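Local coordinates for protein alpha-ketoglutarate-dependent 2,4-dichlorophenoxyacetate dioxygenase (Bradyrhizobium diazoefficiens, PDB 5BKE) that degrades aryloxyalkanoate herbicides, probably as a metal-dependent dioxygenase of the TfdA family that uses 2-oxoglutarate as cosubstrate, at residues C[40-45]-C[253-258]; C[126-131]-C[257-262]; C[141-146]-C[263-268]. All coordinates share one frame; numbering follows the deposited sequence.

Contact 1 (C[40-45]-C[253-258]). With OGA (N-oxalylglycine), chain O.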
loop_
_atom_site.group_PDB
_atom_site.type_symbol
_atom_site.label_atom_id
_atom_site.label_comp_id
_atom_site.label_asym_id
_atom_site.label_seq_id
_atom_site.Cartn_x
_atom_site.Cartn_y
_atom_site.Cartn_z
ATOM N N TYR C 40 -14.534 -19.113 19.295
ATOM C CA TYR C 40 -15.918 -18.641 19.153
ATOM C C TYR C 40 -16.529 -18.005 20.407
ATOM O O TYR C 40 -17.493 -17.241 20.307
ATOM C CB TYR C 40 -16.808 -19.767 18.624
ATOM C CG TYR C 40 -16.390 -20.271 17.253
ATOM C CD1 TYR C 40 -16.777 -19.579 16.087
ATOM C CD2 TYR C 40 -15.605 -21.422 17.114
ATOM C CE1 TYR C 40 -16.400 -20.026 14.821
ATOM C CE2 TYR C 40 -15.225 -21.883 15.854
ATOM C CZ TYR C 40 -15.623 -21.176 14.711
ATOM O OH TYR C 40 -15.262 -21.616 13.460
ATOM N N ALA C 41 -15.967 -18.316 21.578
ATOM C CA ALA C 41 -16.436 -17.796 22.887
ATOM C C ALA C 41 -17.774 -18.357 23.396
ATOM O O ALA C 41 -17.994 -18.443 24.623
ATOM C CB ALA C 41 -16.416 -16.263 22.943
ATOM N N VAL C 42 -18.655 -18.724 22.468
ATOM C CA VAL C 42 -19.968 -19.301 22.769
ATOM C C VAL C 42 -20.210 -20.455 21.791
ATOM O O VAL C 42 -19.978 -20.325 20.577
ATOM C CB VAL C 42 -21.131 -18.266 22.668
ATOM C CG1 VAL C 42 -22.467 -18.887 23.051
ATOM C CG2 VAL C 42 -20.898 -17.045 23.536
ATOM N N LEU C 43 -20.668 -21.582 22.328
ATOM C CA LEU C 43 -20.977 -22.750 21.525
ATOM C C LEU C 43 -22.406 -23.206 21.773
ATOM O O LEU C 43 -22.876 -23.204 22.911
ATOM C CB LEU C 43 -19.972 -23.883 21.778
ATOM C CG LEU C 43 -18.505 -23.690 21.363
ATOM C CD1 LEU C 43 -17.721 -24.964 21.660
ATOM C CD2 LEU C 43 -18.340 -23.267 19.894
ATOM N N VAL C 44 -23.087 -23.585 20.690
ATOM C CA VAL C 44 -24.499 -23.975 20.703
ATOM C C VAL C 44 -24.581 -25.428 20.248
ATOM O O VAL C 44 -24.088 -25.776 19.179
ATOM C CB VAL C 44 -25.342 -23.061 19.769
ATOM C CG1 VAL C 44 -26.799 -23.524 19.684
ATOM C CG2 VAL C 44 -25.270 -21.606 20.222
ATOM N N PHE C 45 -25.167 -26.280 21.083
ATOM C CA PHE C 45 -25.388 -27.682 20.744
ATOM C C PHE C 45 -26.894 -27.861 20.762
ATOM O O PHE C 45 -27.547 -27.471 21.730
ATOM C CB PHE C 45 -24.772 -28.631 21.788
ATOM C CG PHE C 45 -23.261 -28.597 21.872
ATOM C CD1 PHE C 45 -22.593 -27.553 22.532
ATOM C CD2 PHE C 45 -22.502 -29.652 21.354
ATOM C CE1 PHE C 45 -21.206 -27.543 22.629
ATOM C CE2 PHE C 45 -21.110 -29.644 21.450
ATOM C CZ PHE C 45 -20.462 -28.584 22.085
ATOM N N ASP C 253 -31.531 -27.859 24.121
ATOM C CA ASP C 253 -30.333 -27.108 23.731
ATOM C C ASP C 253 -29.317 -27.161 24.881
ATOM O O ASP C 253 -29.705 -27.225 26.058
ATOM C CB ASP C 253 -30.649 -25.639 23.486
ATOM C CG ASP C 253 -31.226 -25.358 22.110
ATOM O OD1 ASP C 253 -31.282 -26.260 21.242
ATOM O OD2 ASP C 253 -31.629 -24.185 21.911
ATOM N N LEU C 254 -28.033 -27.151 24.531
ATOM C CA LEU C 254 -26.979 -26.787 25.476
ATOM C C LEU C 254 -26.177 -25.648 24.869
ATOM O O LEU C 254 -25.611 -25.792 23.785
ATOM C CB LEU C 254 -26.070 -27.973 25.851
ATOM C CG LEU C 254 -25.021 -27.658 26.946
ATOM C CD1 LEU C 254 -24.925 -28.762 27.986
ATOM C CD2 LEU C 254 -23.635 -27.309 26.400
ATOM N N VAL C 255 -26.148 -24.526 25.578
ATOM C CA VAL C 255 -25.319 -23.384 25.213
ATOM C C VAL C 255 -24.243 -23.215 26.283
ATOM O O VAL C 255 -24.537 -23.193 27.486
ATOM C CB VAL C 255 -26.150 -22.090 25.013
ATOM C CG1 VAL C 255 -25.264 -20.924 24.609
ATOM C CG2 VAL C 255 -27.215 -22.302 23.937
ATOM N N MET C 256 -22.995 -23.130 25.833
ATOM C CA MET C 256 -21.856 -22.927 26.726
ATOM C C MET C 256 -21.048 -21.711 26.316
ATOM O O MET C 256 -20.863 -21.445 25.118
ATOM C CB MET C 256 -20.986 -24.182 26.841
ATOM C CG MET C 256 -20.282 -24.642 25.579
ATOM S SD MET C 256 -19.347 -26.180 25.788
ATOM C CE MET C 256 -18.200 -25.776 27.116
ATOM N N TRP C 257 -20.596 -20.951 27.306
ATOM C CA TRP C 257 -19.906 -19.701 27.036
ATOM C C TRP C 257 -18.641 -19.531 27.867
ATOM O O TRP C 257 -18.538 -20.075 28.984
ATOM C CB TRP C 257 -20.852 -18.499 27.184
ATOM C CG TRP C 257 -21.472 -18.327 28.550
ATOM C CD1 TRP C 257 -20.956 -17.609 29.601
ATOM C CD2 TRP C 257 -22.733 -18.849 29.001
ATOM N NE1 TRP C 257 -21.805 -17.671 30.675
ATOM C CE2 TRP C 257 -22.905 -18.418 30.341
ATOM C CE3 TRP C 257 -23.726 -19.653 28.412
ATOM C CZ2 TRP C 257 -24.032 -18.757 31.104
ATOM C CZ3 TRP C 257 -24.854 -19.988 29.166
ATOM C CH2 TRP C 257 -24.992 -19.543 30.502
ATOM N N ASP C 258 -17.684 -18.793 27.303
ATOM C CA ASP C 258 -16.484 -18.416 28.018
ATOM C C ASP C 258 -16.725 -17.089 28.714
ATOM O O ASP C 258 -16.886 -16.041 28.067
ATOM C CB ASP C 258 -15.267 -18.355 27.088
ATOM C CG ASP C 258 -13.959 -18.142 27.843
ATOM O OD1 ASP C 258 -13.963 -18.044 29.096
ATOM O OD2 ASP C 258 -12.903 -18.087 27.173
HETATM C C1 OGA O . -26.637 -18.284 33.870
HETATM C C2 OGA O . -27.527 -17.294 33.304
HETATM C C4 OGA O . -29.582 -16.906 32.010
HETATM C C5 OGA O . -30.726 -17.783 31.583
HETATM O O1 OGA O . -25.495 -17.898 34.218
HETATM O O2 OGA O . -27.029 -19.470 33.943
HETATM O "O2'" OGA O . -27.309 -16.111 33.550
HETATM O O3 OGA O . -31.299 -18.448 32.477
HETATM N N1 OGA O . -28.501 -17.735 32.520
HETATM O O4 OGA O . -31.039 -17.821 30.370
#

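Contact 2 (C[126-131]-C[257-262]). With OGA (N-oxalylglycine), chain O.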
loop_
_atom_site.group_PDB
_atom_site.type_symbol
_atom_site.label_atom_id
_atom_site.label_comp_id
_atom_site.label_asym_id
_atom_site.label_seq_id
_atom_site.Cartn_x
_atom_site.Cartn_y
_atom_site.Cartn_z
ATOM N N LYS C 126 -14.462 -19.898 34.514
ATOM C CA LYS C 126 -14.013 -20.124 33.156
ATOM C C LYS C 126 -15.248 -20.332 32.253
ATOM O O LYS C 126 -15.761 -19.362 31.682
ATOM C CB LYS C 126 -13.053 -21.319 33.132
ATOM C CG LYS C 126 -12.242 -21.477 31.860
ATOM C CD LYS C 126 -11.287 -22.652 31.988
ATOM C CE LYS C 126 -10.996 -23.284 30.631
ATOM N NZ LYS C 126 -10.082 -24.457 30.728
ATOM N N PHE C 127 -15.749 -21.568 32.159
ATOM C CA PHE C 127 -16.913 -21.868 31.305
ATOM C C PHE C 127 -18.180 -22.052 32.116
ATOM O O PHE C 127 -18.142 -22.597 33.232
ATOM C CB PHE C 127 -16.702 -23.134 30.456
ATOM C CG PHE C 127 -15.527 -23.073 29.503
ATOM C CD1 PHE C 127 -14.970 -21.857 29.091
ATOM C CD2 PHE C 127 -15.004 -24.252 28.980
ATOM C CE1 PHE C 127 -13.899 -21.826 28.208
ATOM C CE2 PHE C 127 -13.933 -24.227 28.084
ATOM C CZ PHE C 127 -13.376 -23.011 27.707
ATOM N N SER C 128 -19.290 -21.603 31.547
ATOM C CA SER C 128 -20.626 -21.941 32.019
ATOM C C SER C 128 -21.381 -22.730 30.953
ATOM O O SER C 128 -21.320 -22.397 29.760
ATOM C CB SER C 128 -21.410 -20.685 32.350
ATOM O OG SER C 128 -20.790 -19.930 33.373
ATOM N N LEU C 129 -22.106 -23.759 31.385
ATOM C CA LEU C 129 -22.796 -24.674 30.460
ATOM C C LEU C 129 -24.277 -24.783 30.815
ATOM O O LEU C 129 -24.623 -25.354 31.851
ATOM C CB LEU C 129 -22.141 -26.058 30.485
ATOM C CG LEU C 129 -20.677 -26.197 30.067
ATOM C CD1 LEU C 129 -19.677 -25.807 31.151
ATOM C CD2 LEU C 129 -20.445 -27.630 29.633
ATOM N N LEU C 130 -25.144 -24.259 29.945
ATOM C CA LEU C 130 -26.578 -24.165 30.229
ATOM C C LEU C 130 -27.448 -25.110 29.396
ATOM O O LEU C 130 -27.439 -25.071 28.157
ATOM C CB LEU C 130 -27.054 -22.717 30.081
ATOM C CG LEU C 130 -28.414 -22.337 30.672
ATOM C CD1 LEU C 130 -28.404 -22.495 32.183
ATOM C CD2 LEU C 130 -28.775 -20.909 30.299
ATOM N N SER C 131 -28.205 -25.947 30.106
ATOM C CA SER C 131 -29.079 -26.948 29.505
ATOM C C SER C 131 -30.548 -26.569 29.702
ATOM O O SER C 131 -30.959 -26.192 30.803
ATOM C CB SER C 131 -28.767 -28.314 30.106
ATOM O OG SER C 131 -29.706 -29.295 29.735
ATOM N N TRP C 257 -20.596 -20.951 27.306
ATOM C CA TRP C 257 -19.906 -19.701 27.036
ATOM C C TRP C 257 -18.641 -19.531 27.867
ATOM O O TRP C 257 -18.538 -20.075 28.984
ATOM C CB TRP C 257 -20.852 -18.499 27.184
ATOM C CG TRP C 257 -21.472 -18.327 28.550
ATOM C CD1 TRP C 257 -20.956 -17.609 29.601
ATOM C CD2 TRP C 257 -22.733 -18.849 29.001
ATOM N NE1 TRP C 257 -21.805 -17.671 30.675
ATOM C CE2 TRP C 257 -22.905 -18.418 30.341
ATOM C CE3 TRP C 257 -23.726 -19.653 28.412
ATOM C CZ2 TRP C 257 -24.032 -18.757 31.104
ATOM C CZ3 TRP C 257 -24.854 -19.988 29.166
ATOM C CH2 TRP C 257 -24.992 -19.543 30.502
ATOM N N ASP C 258 -17.684 -18.793 27.303
ATOM C CA ASP C 258 -16.484 -18.416 28.018
ATOM C C ASP C 258 -16.725 -17.089 28.714
ATOM O O ASP C 258 -16.886 -16.041 28.067
ATOM C CB ASP C 258 -15.267 -18.355 27.088
ATOM C CG ASP C 258 -13.959 -18.142 27.843
ATOM O OD1 ASP C 258 -13.963 -18.044 29.096
ATOM O OD2 ASP C 258 -12.903 -18.087 27.173
ATOM N N ASN C 259 -16.751 -17.140 30.050
ATOM C CA ASN C 259 -16.985 -15.935 30.876
ATOM C C ASN C 259 -15.843 -14.925 30.763
ATOM O O ASN C 259 -16.042 -13.732 30.992
ATOM C CB ASN C 259 -17.229 -16.326 32.345
ATOM C CG ASN C 259 -18.598 -16.971 32.550
ATOM O OD1 ASN C 259 -19.648 -16.311 32.436
ATOM N ND2 ASN C 259 -18.594 -18.269 32.827
ATOM N N ARG C 260 -14.663 -15.420 30.379
ATOM C CA ARG C 260 -13.455 -14.603 30.233
ATOM C C ARG C 260 -13.473 -13.691 28.976
ATOM O O ARG C 260 -12.656 -12.759 28.881
ATOM C CB ARG C 260 -12.196 -15.491 30.245
ATOM C CG ARG C 260 -12.150 -16.510 31.391
ATOM C CD ARG C 260 -11.009 -17.505 31.251
ATOM N NE ARG C 260 -11.142 -18.324 30.048
ATOM C CZ ARG C 260 -10.278 -19.252 29.647
ATOM N NH1 ARG C 260 -9.186 -19.526 30.359
ATOM N NH2 ARG C 260 -10.516 -19.925 28.525
ATOM N N GLN C 261 -14.431 -13.937 28.068
ATOM C CA GLN C 261 -14.532 -13.247 26.771
ATOM C C GLN C 261 -15.899 -12.632 26.473
ATOM O O GLN C 261 -16.073 -12.036 25.399
ATOM C CB GLN C 261 -14.189 -14.212 25.625
ATOM C CG GLN C 261 -12.810 -14.831 25.712
ATOM C CD GLN C 261 -12.496 -15.695 24.522
ATOM O OE1 GLN C 261 -11.943 -15.209 23.538
ATOM N NE2 GLN C 261 -12.844 -16.987 24.597
ATOM N N THR C 262 -16.860 -12.792 27.392
ATOM C CA THR C 262 -18.262 -12.465 27.118
ATOM C C THR C 262 -19.014 -11.830 28.282
ATOM O O THR C 262 -18.584 -11.898 29.435
ATOM C CB THR C 262 -19.095 -13.716 26.737
ATOM O OG1 THR C 262 -19.109 -14.639 27.840
ATOM C CG2 THR C 262 -18.584 -14.406 25.467
HETATM C C1 OGA O . -26.637 -18.284 33.870
HETATM C C2 OGA O . -27.527 -17.294 33.304
HETATM C C4 OGA O . -29.582 -16.906 32.010
HETATM C C5 OGA O . -30.726 -17.783 31.583
HETATM O O1 OGA O . -25.495 -17.898 34.218
HETATM O O2 OGA O . -27.029 -19.470 33.943
HETATM O "O2'" OGA O . -27.309 -16.111 33.550
HETATM O O3 OGA O . -31.299 -18.448 32.477
HETATM N N1 OGA O . -28.501 -17.735 32.520
HETATM O O4 OGA O . -31.039 -17.821 30.370
#

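Contact 3 (C[141-146]-C[263-268]). With MN (manganese (II) ion), chain N; OGA (N-oxalylglycine), chain O.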
loop_
_atom_site.group_PDB
_atom_site.type_symbol
_atom_site.label_atom_id
_atom_site.label_comp_id
_atom_site.label_asym_id
_atom_site.label_seq_id
_atom_site.Cartn_x
_atom_site.Cartn_y
_atom_site.Cartn_z
ATOM N N ASN C 141 -35.284 -15.286 26.047
ATOM C CA ASN C 141 -34.115 -15.448 25.171
ATOM C C ASN C 141 -32.854 -15.171 25.994
ATOM O O ASN C 141 -32.872 -14.332 26.903
ATOM C CB ASN C 141 -34.146 -14.461 23.993
ATOM C CG ASN C 141 -35.200 -14.788 22.940
ATOM O OD1 ASN C 141 -35.804 -15.865 22.914
ATOM N ND2 ASN C 141 -35.409 -13.841 22.045
ATOM N N THR C 142 -31.770 -15.874 25.677
ATOM C CA THR C 142 -30.477 -15.566 26.280
ATOM C C THR C 142 -29.583 -14.869 25.257
ATOM O O THR C 142 -29.386 -15.366 24.150
ATOM C CB THR C 142 -29.809 -16.811 26.901
ATOM O OG1 THR C 142 -30.739 -17.430 27.801
ATOM C CG2 THR C 142 -28.534 -16.422 27.683
ATOM N N GLU C 143 -29.071 -13.701 25.634
ATOM C CA GLU C 143 -28.261 -12.884 24.732
ATOM C C GLU C 143 -26.810 -12.907 25.195
ATOM O O GLU C 143 -26.541 -12.945 26.402
ATOM C CB GLU C 143 -28.800 -11.449 24.652
ATOM C CG GLU C 143 -30.241 -11.376 24.157
ATOM C CD GLU C 143 -30.772 -9.973 23.921
ATOM O OE1 GLU C 143 -30.144 -8.968 24.340
ATOM O OE2 GLU C 143 -31.864 -9.879 23.327
ATOM N N PHE C 144 -25.902 -12.902 24.215
ATOM C CA PHE C 144 -24.461 -12.947 24.418
ATOM C C PHE C 144 -23.786 -11.775 23.701
ATOM O O PHE C 144 -24.177 -11.403 22.582
ATOM C CB PHE C 144 -23.903 -14.278 23.910
ATOM C CG PHE C 144 -24.465 -15.482 24.627
ATOM C CD1 PHE C 144 -25.662 -16.089 24.198
ATOM C CD2 PHE C 144 -23.813 -16.005 25.747
ATOM C CE1 PHE C 144 -26.188 -17.190 24.877
ATOM C CE2 PHE C 144 -24.331 -17.104 26.423
ATOM C CZ PHE C 144 -25.520 -17.698 25.998
ATOM N N ALA C 145 -22.777 -11.200 24.349
ATOM C CA ALA C 145 -22.019 -10.100 23.776
ATOM C C ALA C 145 -20.526 -10.427 23.766
ATOM O O ALA C 145 -19.990 -10.961 24.749
ATOM C CB ALA C 145 -22.296 -8.818 24.534
ATOM N N ASP C 146 -19.878 -10.125 22.640
ATOM C CA ASP C 146 -18.471 -10.430 22.419
ATOM C C ASP C 146 -17.627 -9.273 22.925
ATOM O O ASP C 146 -17.544 -8.227 22.272
ATOM C CB ASP C 146 -18.203 -10.703 20.929
ATOM C CG ASP C 146 -16.760 -11.126 20.641
ATOM O OD1 ASP C 146 -15.834 -10.794 21.424
ATOM O OD2 ASP C 146 -16.549 -11.791 19.600
ATOM N N MET C 263 -20.139 -11.198 27.946
ATOM C CA MET C 263 -21.250 -10.997 28.863
ATOM C C MET C 263 -22.463 -11.730 28.320
ATOM O O MET C 263 -22.514 -12.086 27.133
ATOM C CB MET C 263 -21.597 -9.522 29.022
ATOM C CG MET C 263 -20.665 -8.757 29.938
ATOM S SD MET C 263 -21.399 -7.241 30.538
ATOM C CE MET C 263 -21.714 -6.356 28.999
ATOM N N HIS C 264 -23.440 -11.951 29.194
ATOM C CA HIS C 264 -24.709 -12.549 28.808
ATOM C C HIS C 264 -25.840 -12.039 29.701
ATOM O O HIS C 264 -25.591 -11.419 30.755
ATOM C CB HIS C 264 -24.617 -14.080 28.796
ATOM C CG HIS C 264 -24.360 -14.671 30.137
ATOM N ND1 HIS C 264 -23.102 -14.721 30.692
ATOM C CD2 HIS C 264 -25.200 -15.210 31.049
ATOM C CE1 HIS C 264 -23.180 -15.261 31.893
ATOM N NE2 HIS C 264 -24.439 -15.579 32.126
ATOM N N ARG C 265 -27.075 -12.261 29.249
ATOM C CA ARG C 265 -28.290 -11.891 29.992
ATOM C C ARG C 265 -29.496 -12.684 29.485
ATOM O O ARG C 265 -29.504 -13.180 28.353
ATOM C CB ARG C 265 -28.563 -10.378 29.927
ATOM C CG ARG C 265 -28.972 -9.853 28.550
ATOM C CD ARG C 265 -29.616 -8.482 28.631
ATOM N NE ARG C 265 -29.957 -7.964 27.297
ATOM C CZ ARG C 265 -30.433 -6.744 27.053
ATOM N NH1 ARG C 265 -30.613 -5.870 28.040
ATOM N NH2 ARG C 265 -30.722 -6.389 25.806
ATOM N N VAL C 266 -30.507 -12.807 30.337
ATOM C CA VAL C 266 -31.783 -13.394 29.935
ATOM C C VAL C 266 -32.791 -12.248 29.782
ATOM O O VAL C 266 -32.790 -11.297 30.580
ATOM C CB VAL C 266 -32.244 -14.524 30.907
ATOM C CG1 VAL C 266 -32.319 -14.040 32.356
ATOM C CG2 VAL C 266 -33.563 -15.155 30.473
ATOM N N ARG C 267 -33.607 -12.312 28.731
ATOM C CA ARG C 267 -34.670 -11.313 28.516
ATOM C C ARG C 267 -35.915 -11.653 29.348
ATOM O O ARG C 267 -36.111 -12.811 29.733
ATOM C CB ARG C 267 -35.022 -11.172 27.020
ATOM C CG ARG C 267 -33.863 -10.775 26.095
ATOM C CD ARG C 267 -33.053 -9.580 26.609
ATOM N NE ARG C 267 -33.822 -8.332 26.715
ATOM C CZ ARG C 267 -34.076 -7.495 25.703
ATOM N NH1 ARG C 267 -34.778 -6.388 25.922
ATOM N NH2 ARG C 267 -33.633 -7.751 24.473
ATOM N N ARG C 268 -36.736 -10.635 29.624
ATOM C CA ARG C 268 -37.982 -10.795 30.389
ATOM C C ARG C 268 -38.805 -11.992 29.920
ATOM O O ARG C 268 -38.938 -12.240 28.722
ATOM C CB ARG C 268 -38.818 -9.511 30.349
ATOM C CG ARG C 268 -38.520 -8.538 31.490
ATOM C CD ARG C 268 -39.207 -7.175 31.340
ATOM N NE ARG C 268 -40.561 -7.240 30.766
ATOM C CZ ARG C 268 -41.678 -7.540 31.437
ATOM N NH1 ARG C 268 -41.648 -7.816 32.741
ATOM N NH2 ARG C 268 -42.838 -7.567 30.794
HETATM MN MN MN N . -25.196 -15.934 34.191
HETATM C C1 OGA O . -26.637 -18.284 33.870
HETATM C C2 OGA O . -27.527 -17.294 33.304
HETATM C C4 OGA O . -29.582 -16.906 32.010
HETATM C C5 OGA O . -30.726 -17.783 31.583
HETATM O O1 OGA O . -25.495 -17.898 34.218
HETATM O O2 OGA O . -27.029 -19.470 33.943
HETATM O "O2'" OGA O . -27.309 -16.111 33.550
HETATM O O3 OGA O . -31.299 -18.448 32.477
HETATM N N1 OGA O . -28.501 -17.735 32.520
HETATM O O4 OGA O . -31.039 -17.821 30.370
#

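Contact 1 (C[40-45]-C[253-258])
Leu43 and Met256 form an antiparallel hydrogen-bonded pair, with Leu43 N 2.8 Å from Met256 O and Met256 N 2.9 Å from Leu43 O. Phe45 and Leu254 repeat this pairing, and Asp258 N to Ala41 O, at 2.7 Å, finishes the ladder where the positive phi of Ala41 ends helix 27-40. On the face carrying Leu43 and Phe45, Met256 CG is set between the backbone N and the carbonyl carbon (chi1 64°) and chi2 is extended, which carries SD to 3.9 Å from Phe45 CE1 in an oblique Met-aromatic contact. The neighbouring ring atom, Phe45 CD1, lies 4.0 Å from Leu254 CD2, the two side chains side by side. A pliable methionine suits such a closed layer. The opposite face is built on beta-branched residues, which favour extended backbone: Val42 CG1 meets Val255 CG1 at 3.8 Å, while Val42 CG2 rests 3.9 Å from Trp257 CB. Beyond CB the indole leads away from segment 40-45 and turns its CZ2 edge to N-oxalylglycine O1, 3.5 Å off. Further out, Met37 of helix 27-40 packs on Leu43 and Met256, whereas His247 of strand 244-247 touches Val44 and Val255. Such adjacent antiparallel strands, with a helix on one face and the smaller sheet on the other, belong to the major sheet of the double-stranded beta-helix of cupin-clan 2-oxoglutarate dioxygenases.

Contact 2 (C[126-131]-C[257-262])
In the major sheet of the double-stranded beta-helix, Ser128 and Trp257 form an antiparallel hydrogen-bonded pair, just before strand 254-258 ends in an Asx turn at Asp258. Ser128 CB sits over one face of the indole, 3.4 Å from Trp257 CE2, a closeness that a small side chain permits. Leu130 CB approaches Trp257 CZ3 obliquely at 3.6 Å, and Leu130 CD1 lies 3.8 Å from N-oxalylglycine O2, an apolar wall. An alanine in place of Trp257 would probably open a gap beside Ser128 and Leu130 and take away the ring edge that borders N-oxalylglycine O1. Asn259 ties the two segments together through its side-chain ND2 and its backbone N. Ser128 OG stands beside its own backbone N (chi1 -61°), which turns it to Asn259: ND2 donates to it at 2.8 Å, in the amide plane and nearly straight (167°), and more loosely to Lys126 O at 3.2 Å; Asn259 N reaches that oxygen too. Ser128 OG also bonds the carboxylate of the manganese ligand Asp117, and Asn259 OD1 its backbone N, a second shell that probably positions it. Phe127 turns its ring edge to the Asp258 carboxylate, the planes 80° apart. Asp258 OD1 receives Arg260 NE at 3.0 Å on its syn lone pair, while the aliphatic chain of Lys126, salt-bridged to Glu34, runs alongside with CG above the centre of the guanidinium, 3.7 Å from Arg260 CZ.

Contact 3 (C[141-146]-C[263-268])
Arg265 meets Glu143 because its CG is set between the backbone N and the carbonyl carbon (chi1 69°) and its chain then runs extended to NE, alongside the equally extended glutamate. Glu143 OE1 thus takes two bonds from one face of its plane, from Arg265 NH2 at 3.0 Å and from Arg265 NE at 3.1 Å. OE1 lies in the plane of the Arg265 guanidinium, at its edge, although the carboxylate as a whole is turned 55° against it. Arg267, bent at chi2 and chi3, curls back so that its NH2 reaches Glu143 OE2 at 3.0 Å while its NE sits over the guanidinium of Arg265. One carboxylate shared by two arginines offsets their charges in part; Glu236 and Asp233 of the second subunit supply further anions, so this network also joins the subunit interface. On the other face, His264 has a similar first torsion (chi1 64°), which raises its ring toward the metal while CB rests against Phe144. His264 NE2 binds manganese at 2.2 Å, and the ion is chelated by N-oxalylglycine O1 at 2.0 Å and O2' at 2.2 Å. Thr142 OG1, which also bonds Trp249, donates to the ligand's far carboxylate O4 at 2.6 Å, near the apolar Val266. His264 completes, with His115 and Asp117, the two-histidine, one-carboxylate facial triad, and the bidentate ligand is consistent with 2-oxoglutarate binding the catalytic metal in the same way.

Overall arrangement
Contacts 1 and 2, whose centres lie about 7 Å apart, are consecutive strand pairings in one sheet: both use strand 254-258, and Val255 O with Leu130 N at 2.7 Å is a probable hydrogen bond between them. Contact 3 belongs to the smaller antiparallel sheet, its centre about 12 Å from each of the others, and strand 262-266 follows 254-258 in the chain. The sheets meet at Trp257, whose NE1 is 3.0 Å from His264 CE1 and whose CE3 is 3.3 Å from Phe144 CE2. N-oxalylglycine lies between the two layers: Leu130 and Trp257 line it from the larger sheet, Thr142, His264 and Val266 from the smaller one, with Arg275 and Arg279 also hydrogen-bonded to it.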